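Local coordinates for putative transcriptional regulator protein (Vibrio parahaemolyticus, PDB 3ER6), which probably acts as a sequence-specific DNA-binding transcription factor of the AraC type, this chain being its DJ-1/PfpI-like domain without the DNA-binding part, at residues Phe119-Val133 with Phe146-Asp160. The protein carries 1 engineered substitution. Sequence-based numbering, arbitrary orientation.
Sequences FVVAKAGLLQQNKAV and FPEIMLMTEQKALID
Ala122 sets its methyl squarely over the Phe146 ring, CB lying 3.5 Å from the ring centroid and 3° off the normal, a CH-pi contact. A residue this small lets the ring press against helix 117-124, while Phe119, one turn earlier, brings its CD2 to the ring's rim. Ile149 CD1 reaches the same methyl, Ala122 CB, at 3.5 Å. The two branches of Ile149 let one side chain serve two neighbours: CG1, anti to the carbonyl carbon (chi1 -58°), leads CD1 to the helix, whereas CG2 rests on Ala132 CB. Phe142 of helix 136-145 touches Ala122, Phe146, Ile149 and Ala132, completing this apolar core.

Beside it two short strands pair in parallel through backbone hydrogen bonds: Met150 N donates to Asn130 O, Ala132 N to Met150 O at 2.9 Å, and Met152 N to Ala132 O at 2.8 Å, the last nearly straight on the acceptor's carbonyl. On the face away from Ala132, the extended chains of Lys131 and Met150 run side by side in the same direction, the lysine's methylenes suiting a thioether neighbour. Val133, compact and branched, directs CG1 between Gln155 O and Leu158 CB.

Asp160 holds the loop leading into strand 131-132. A chi1 of 180° swings its short carboxylate away from its own N toward the backbone of Gln128 and Gln129, where OD2 takes the N-H of Gln129 on its syn lone pair (2.9 Å). A water bridges OD2 to Lys131 N, a second grip on the loop.

Strand 131-132, helix 136-145 and strand 150-151 thus form a small beta-alpha-beta unit, packed beside the main sheet of this DJ-1/PfpI-family domain.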
loop_
_atom_site.group_PDB
_atom_site.type_symbol
_atom_site.label_atom_id
_atom_site.label_comp_id
_atom_site.label_asym_id
_atom_site.label_seq_id
_atom_site.Cartn_x
_atom_site.Cartn_y
_atom_site.Cartn_z
ATOM N N PHE A 119 5.850 -3.345 -17.169
ATOM C CA PHE A 119 6.991 -3.506 -18.060
ATOM C C PHE A 119 7.334 -5.009 -18.160
ATOM O O PHE A 119 7.806 -5.470 -19.217
ATOM C CB PHE A 119 8.231 -2.740 -17.547
ATOM C CG PHE A 119 8.188 -1.255 -17.800
ATOM C CD1 PHE A 119 7.260 -0.436 -17.144
ATOM C CD2 PHE A 119 9.097 -0.664 -18.699
ATOM C CE1 PHE A 119 7.238 0.936 -17.379
ATOM C CE2 PHE A 119 9.053 0.706 -18.942
ATOM C CZ PHE A 119 8.136 1.500 -18.271
ATOM N N VAL A 120 7.163 -5.756 -17.063
ATOM C CA VAL A 120 7.408 -7.204 -17.065
ATOM C C VAL A 120 6.432 -7.949 -18.002
ATOM O O VAL A 120 6.842 -8.773 -18.863
ATOM C CB VAL A 120 7.312 -7.813 -15.632
ATOM C CG1 VAL A 120 7.608 -9.319 -15.669
ATOM C CG2 VAL A 120 8.286 -7.088 -14.661
ATOM N N VAL A 121 5.140 -7.656 -17.873
ATOM C CA VAL A 121 4.181 -8.330 -18.781
ATOM C C VAL A 121 4.407 -7.851 -20.267
ATOM O O VAL A 121 4.254 -8.649 -21.192
ATOM C CB VAL A 121 2.690 -8.158 -18.348
ATOM C CG1 VAL A 121 2.479 -8.738 -16.969
ATOM C CG2 VAL A 121 2.302 -6.718 -18.374
ATOM N N ALA A 122 4.788 -6.585 -20.476
ATOM C CA ALA A 122 5.132 -6.117 -21.851
ATOM C C ALA A 122 6.258 -6.947 -22.423
ATOM O O ALA A 122 6.100 -7.544 -23.495
ATOM C CB ALA A 122 5.478 -4.606 -21.889
ATOM N N LYS A 123 7.378 -6.993 -21.705
ATOM C CA LYS A 123 8.528 -7.785 -22.101
ATOM C C LYS A 123 8.182 -9.254 -22.371
ATOM O O LYS A 123 8.658 -9.839 -23.327
ATOM C CB LYS A 123 9.626 -7.711 -21.040
ATOM C CG LYS A 123 10.890 -8.429 -21.464
ATOM C CD LYS A 123 12.013 -8.070 -20.507
ATOM C CE LYS A 123 13.318 -8.687 -20.926
ATOM N NZ LYS A 123 13.406 -8.719 -22.440
ATOM N N ALA A 124 7.332 -9.845 -21.552
ATOM C CA ALA A 124 6.994 -11.224 -21.675
ATOM C C ALA A 124 5.996 -11.493 -22.827
ATOM O O ALA A 124 5.735 -12.614 -23.084
ATOM C CB ALA A 124 6.446 -11.764 -20.365
ATOM N N GLY A 125 5.474 -10.466 -23.502
ATOM C CA GLY A 125 4.536 -10.682 -24.596
ATOM C C GLY A 125 3.151 -11.161 -24.205
ATOM O O GLY A 125 2.423 -11.691 -25.051
ATOM N N LEU A 126 2.745 -10.953 -22.948
ATOM C CA LEU A 126 1.432 -11.463 -22.490
ATOM C C LEU A 126 0.206 -10.745 -23.072
ATOM O O LEU A 126 -0.896 -11.294 -23.063
ATOM C CB LEU A 126 1.302 -11.428 -20.964
ATOM C CG LEU A 126 2.478 -12.056 -20.187
ATOM C CD1 LEU A 126 2.085 -12.128 -18.666
ATOM C CD2 LEU A 126 2.885 -13.482 -20.732
ATOM N N LEU A 127 0.399 -9.521 -23.523
ATOM C CA LEU A 127 -0.687 -8.724 -24.060
ATOM C C LEU A 127 -1.037 -9.194 -25.473
ATOM O O LEU A 127 -0.225 -9.066 -26.384
ATOM C CB LEU A 127 -0.296 -7.256 -24.013
ATOM C CG LEU A 127 -0.188 -6.731 -22.553
ATOM C CD1 LEU A 127 0.583 -5.376 -22.560
ATOM C CD2 LEU A 127 -1.585 -6.590 -21.848
ATOM N N GLN A 128 -2.229 -9.758 -25.639
ATOM C CA GLN A 128 -2.670 -10.277 -26.938
ATOM C C GLN A 128 -2.871 -9.155 -27.969
ATOM O O GLN A 128 -2.615 -9.342 -29.154
ATOM C CB GLN A 128 -3.926 -11.096 -26.756
ATOM C CG GLN A 128 -4.608 -11.536 -28.079
ATOM C CD GLN A 128 -3.815 -12.589 -28.913
ATOM O OE1 GLN A 128 -4.223 -13.764 -29.040
ATOM N NE2 GLN A 128 -2.707 -12.157 -29.488
ATOM N N GLN A 129 -3.293 -7.982 -27.503
ATOM C CA GLN A 129 -3.647 -6.859 -28.378
ATOM C C GLN A 129 -2.585 -5.777 -28.444
ATOM O O GLN A 129 -2.763 -4.715 -29.115
ATOM C CB GLN A 129 -4.943 -6.231 -27.894
ATOM C CG GLN A 129 -6.150 -7.144 -28.016
ATOM C CD GLN A 129 -7.445 -6.324 -28.095
ATOM O OE1 GLN A 129 -7.409 -5.082 -28.238
ATOM N NE2 GLN A 129 -8.587 -6.998 -27.989
ATOM N N ASN A 130 -1.492 -5.991 -27.726
ATOM C CA ASN A 130 -0.456 -4.987 -27.711
ATOM C C ASN A 130 -0.966 -3.575 -27.371
ATOM O O ASN A 130 -0.491 -2.603 -27.948
ATOM C CB ASN A 130 0.331 -4.941 -29.039
ATOM C CG ASN A 130 1.499 -5.955 -29.060
ATOM O OD1 ASN A 130 2.307 -5.977 -29.996
ATOM N ND2 ASN A 130 1.559 -6.824 -28.045
ATOM N N LYS A 131 -1.850 -3.462 -26.379
ATOM C CA LYS A 131 -2.147 -2.144 -25.801
ATOM C C LYS A 131 -1.919 -2.127 -24.286
ATOM O O LYS A 131 -2.175 -3.115 -23.613
ATOM C CB LYS A 131 -3.597 -1.719 -26.101
ATOM C CG LYS A 131 -3.905 -1.747 -27.593
ATOM C CD LYS A 131 -5.370 -1.476 -27.878
ATOM C CE LYS A 131 -5.520 -1.002 -29.341
ATOM N NZ LYS A 131 -6.708 -0.106 -29.527
ATOM N N ALA A 132 -1.463 -1.010 -23.739
ATOM C CA ALA A 132 -1.156 -1.010 -22.305
ATOM C C ALA A 132 -1.477 0.335 -21.724
ATOM O O ALA A 132 -1.895 1.250 -22.432
ATOM C CB ALA A 132 0.343 -1.310 -22.067
ATOM N N VAL A 133 -1.198 0.454 -20.438
ATOM C CA VAL A 133 -1.328 1.735 -19.725
ATOM C C VAL A 133 -0.037 1.995 -18.924
ATOM O O VAL A 133 0.610 1.063 -18.477
ATOM C CB VAL A 133 -2.567 1.683 -18.769
ATOM C CG1 VAL A 133 -3.866 1.543 -19.586
ATOM C CG2 VAL A 133 -2.437 0.514 -17.724
ATOM N N PHE A 146 8.960 -0.242 -25.706
ATOM C CA PHE A 146 7.891 -0.986 -26.340
ATOM C C PHE A 146 7.146 -0.053 -27.291
ATOM O O PHE A 146 5.941 0.198 -27.110
ATOM C CB PHE A 146 6.927 -1.565 -25.274
ATOM C CG PHE A 146 7.642 -2.387 -24.214
ATOM C CD1 PHE A 146 8.140 -3.662 -24.509
ATOM C CD2 PHE A 146 7.882 -1.838 -22.939
ATOM C CE1 PHE A 146 8.858 -4.397 -23.545
ATOM C CE2 PHE A 146 8.601 -2.548 -21.963
ATOM C CZ PHE A 146 9.101 -3.831 -22.272
ATOM N N PRO A 147 7.841 0.464 -28.327
ATOM C CA PRO A 147 7.109 1.419 -29.154
ATOM C C PRO A 147 6.004 0.723 -29.913
ATOM O O PRO A 147 5.087 1.394 -30.380
ATOM C CB PRO A 147 8.186 1.992 -30.106
ATOM C CG PRO A 147 9.213 0.881 -30.176
ATOM C CD PRO A 147 9.236 0.341 -28.712
ATOM N N GLU A 148 6.049 -0.616 -29.971
ATOM C CA GLU A 148 4.978 -1.390 -30.644
ATOM C C GLU A 148 3.723 -1.570 -29.781
ATOM O O GLU A 148 2.709 -2.088 -30.241
ATOM C CB GLU A 148 5.501 -2.766 -31.079
ATOM C CG GLU A 148 5.797 -3.815 -29.948
ATOM C CD GLU A 148 7.086 -3.575 -29.150
ATOM O OE1 GLU A 148 7.780 -2.540 -29.375
ATOM O OE2 GLU A 148 7.398 -4.431 -28.276
ATOM N N ILE A 149 3.811 -1.155 -28.523
ATOM C CA ILE A 149 2.649 -1.225 -27.638
ATOM C C ILE A 149 1.994 0.167 -27.548
ATOM O O ILE A 149 2.635 1.147 -27.177
ATOM C CB ILE A 149 3.009 -1.772 -26.249
ATOM C CG1 ILE A 149 3.646 -3.166 -26.386
ATOM C CG2 ILE A 149 1.731 -1.777 -25.324
ATOM C CD1 ILE A 149 4.174 -3.774 -25.070
ATOM N N MET A 150 0.735 0.264 -27.924
ATOM C CA MET A 150 0.040 1.532 -27.832
ATOM C C MET A 150 -0.366 1.818 -26.393
ATOM O O MET A 150 -1.073 1.021 -25.792
ATOM C CB MET A 150 -1.217 1.483 -28.692
ATOM C CG MET A 150 -1.986 2.835 -28.866
ATOM S SD MET A 150 -3.551 2.546 -29.790
ATOM C CE MET A 150 -4.442 4.037 -29.355
ATOM N N LEU A 151 0.048 2.958 -25.850
ATOM C CA LEU A 151 -0.408 3.382 -24.524
ATOM C C LEU A 151 -1.783 4.045 -24.610
ATOM O O LEU A 151 -1.997 4.987 -25.417
ATOM C CB LEU A 151 0.582 4.358 -23.899
ATOM C CG LEU A 151 1.894 3.815 -23.345
ATOM C CD1 LEU A 151 2.712 4.993 -22.740
ATOM C CD2 LEU A 151 1.597 2.719 -22.219
ATOM N N MET A 152 -2.705 3.587 -23.778
ATOM C CA MET A 152 -4.042 4.110 -23.764
ATOM C C MET A 152 -4.008 5.229 -22.750
ATOM O O MET A 152 -4.111 5.013 -21.543
ATOM C CB MET A 152 -4.998 3.012 -23.378
ATOM C CG MET A 152 -4.917 1.840 -24.346
ATOM S SD MET A 152 -5.106 2.289 -26.118
ATOM C CE MET A 152 -6.849 2.537 -26.093
ATOM N N THR A 153 -3.817 6.438 -23.247
ATOM C CA THR A 153 -3.390 7.512 -22.398
ATOM C C THR A 153 -4.503 8.090 -21.497
ATOM O O THR A 153 -4.222 8.871 -20.597
ATOM C CB THR A 153 -2.718 8.618 -23.237
ATOM O OG1 THR A 153 -2.020 9.508 -22.367
ATOM C CG2 THR A 153 -3.742 9.387 -24.013
ATOM N N GLU A 154 -5.749 7.712 -21.733
ATOM C CA GLU A 154 -6.809 8.178 -20.866
ATOM C C GLU A 154 -7.383 7.072 -19.966
ATOM O O GLU A 154 -8.498 7.210 -19.478
ATOM C CB GLU A 154 -7.929 8.767 -21.710
ATOM C CG GLU A 154 -7.507 9.978 -22.545
ATOM C CD GLU A 154 -8.555 10.281 -23.590
ATOM O OE1 GLU A 154 -8.958 9.322 -24.305
ATOM O OE2 GLU A 154 -9.003 11.456 -23.672
ATOM N N GLN A 155 -6.647 5.975 -19.783
ATOM C CA GLN A 155 -7.059 4.935 -18.868
ATOM C C GLN A 155 -5.985 4.695 -17.802
ATOM O O GLN A 155 -4.794 4.873 -18.077
ATOM C CB GLN A 155 -7.226 3.631 -19.612
ATOM C CG GLN A 155 -8.458 3.540 -20.410
ATOM C CD GLN A 155 -8.330 2.433 -21.414
ATOM O OE1 GLN A 155 -8.430 2.684 -22.610
ATOM N NE2 GLN A 155 -8.023 1.217 -20.949
ATOM N N LYS A 156 -6.399 4.248 -16.613
ATOM C CA LYS A 156 -5.426 3.982 -15.527
ATOM C C LYS A 156 -5.336 2.483 -15.375
ATOM O O LYS A 156 -4.539 1.958 -14.576
ATOM C CB LYS A 156 -5.928 4.552 -14.180
ATOM C CG LYS A 156 -5.906 6.106 -14.015
ATOM C CD LYS A 156 -6.899 6.519 -12.872
ATOM C CE LYS A 156 -6.526 7.773 -12.009
ATOM N NZ LYS A 156 -6.137 9.059 -12.674
ATOM N N ALA A 157 -6.232 1.788 -16.068
ATOM C CA ALA A 157 -6.261 0.344 -16.007
ATOM C C ALA A 157 -6.721 -0.221 -17.355
ATOM O O ALA A 157 -7.404 0.467 -18.143
ATOM C CB ALA A 157 -7.167 -0.135 -14.876
ATOM N N LEU A 158 -6.398 -1.476 -17.602
ATOM C CA LEU A 158 -6.797 -2.137 -18.887
ATOM C C LEU A 158 -6.831 -3.629 -18.695
ATOM O O LEU A 158 -5.935 -4.181 -18.018
ATOM C CB LEU A 158 -5.746 -1.818 -19.957
ATOM C CG LEU A 158 -5.775 -2.424 -21.369
ATOM C CD1 LEU A 158 -5.101 -1.434 -22.324
ATOM C CD2 LEU A 158 -5.082 -3.776 -21.474
ATOM N N ILE A 159 -7.824 -4.291 -19.281
ATOM C CA ILE A 159 -7.911 -5.732 -19.221
ATOM C C ILE A 159 -7.885 -6.336 -20.648
ATOM O O ILE A 159 -8.602 -5.892 -21.533
ATOM C CB ILE A 159 -9.144 -6.160 -18.480
ATOM C CG1 ILE A 159 -9.166 -5.486 -17.084
ATOM C CG2 ILE A 159 -9.236 -7.715 -18.446
ATOM C CD1 ILE A 159 -10.463 -5.760 -16.291
ATOM N N ASP A 160 -7.027 -7.320 -20.859
ATOM C CA ASP A 160 -6.832 -7.910 -22.182
ATOM C C ASP A 160 -6.781 -9.409 -21.925
ATOM O O ASP A 160 -5.747 -9.989 -21.498
ATOM C CB ASP A 160 -5.517 -7.404 -22.774
ATOM C CG ASP A 160 -5.217 -7.964 -24.178
ATOM O OD1 ASP A 160 -5.996 -8.767 -24.713
ATOM O OD2 ASP A 160 -4.182 -7.568 -24.738
HETATM O O HOH W 1 -3.644 -10.828 -23.279
HETATM O O HOH W 2 0.120 -1.616 -31.174
HETATM O O HOH W 3 -3.687 -5.020 -24.820
#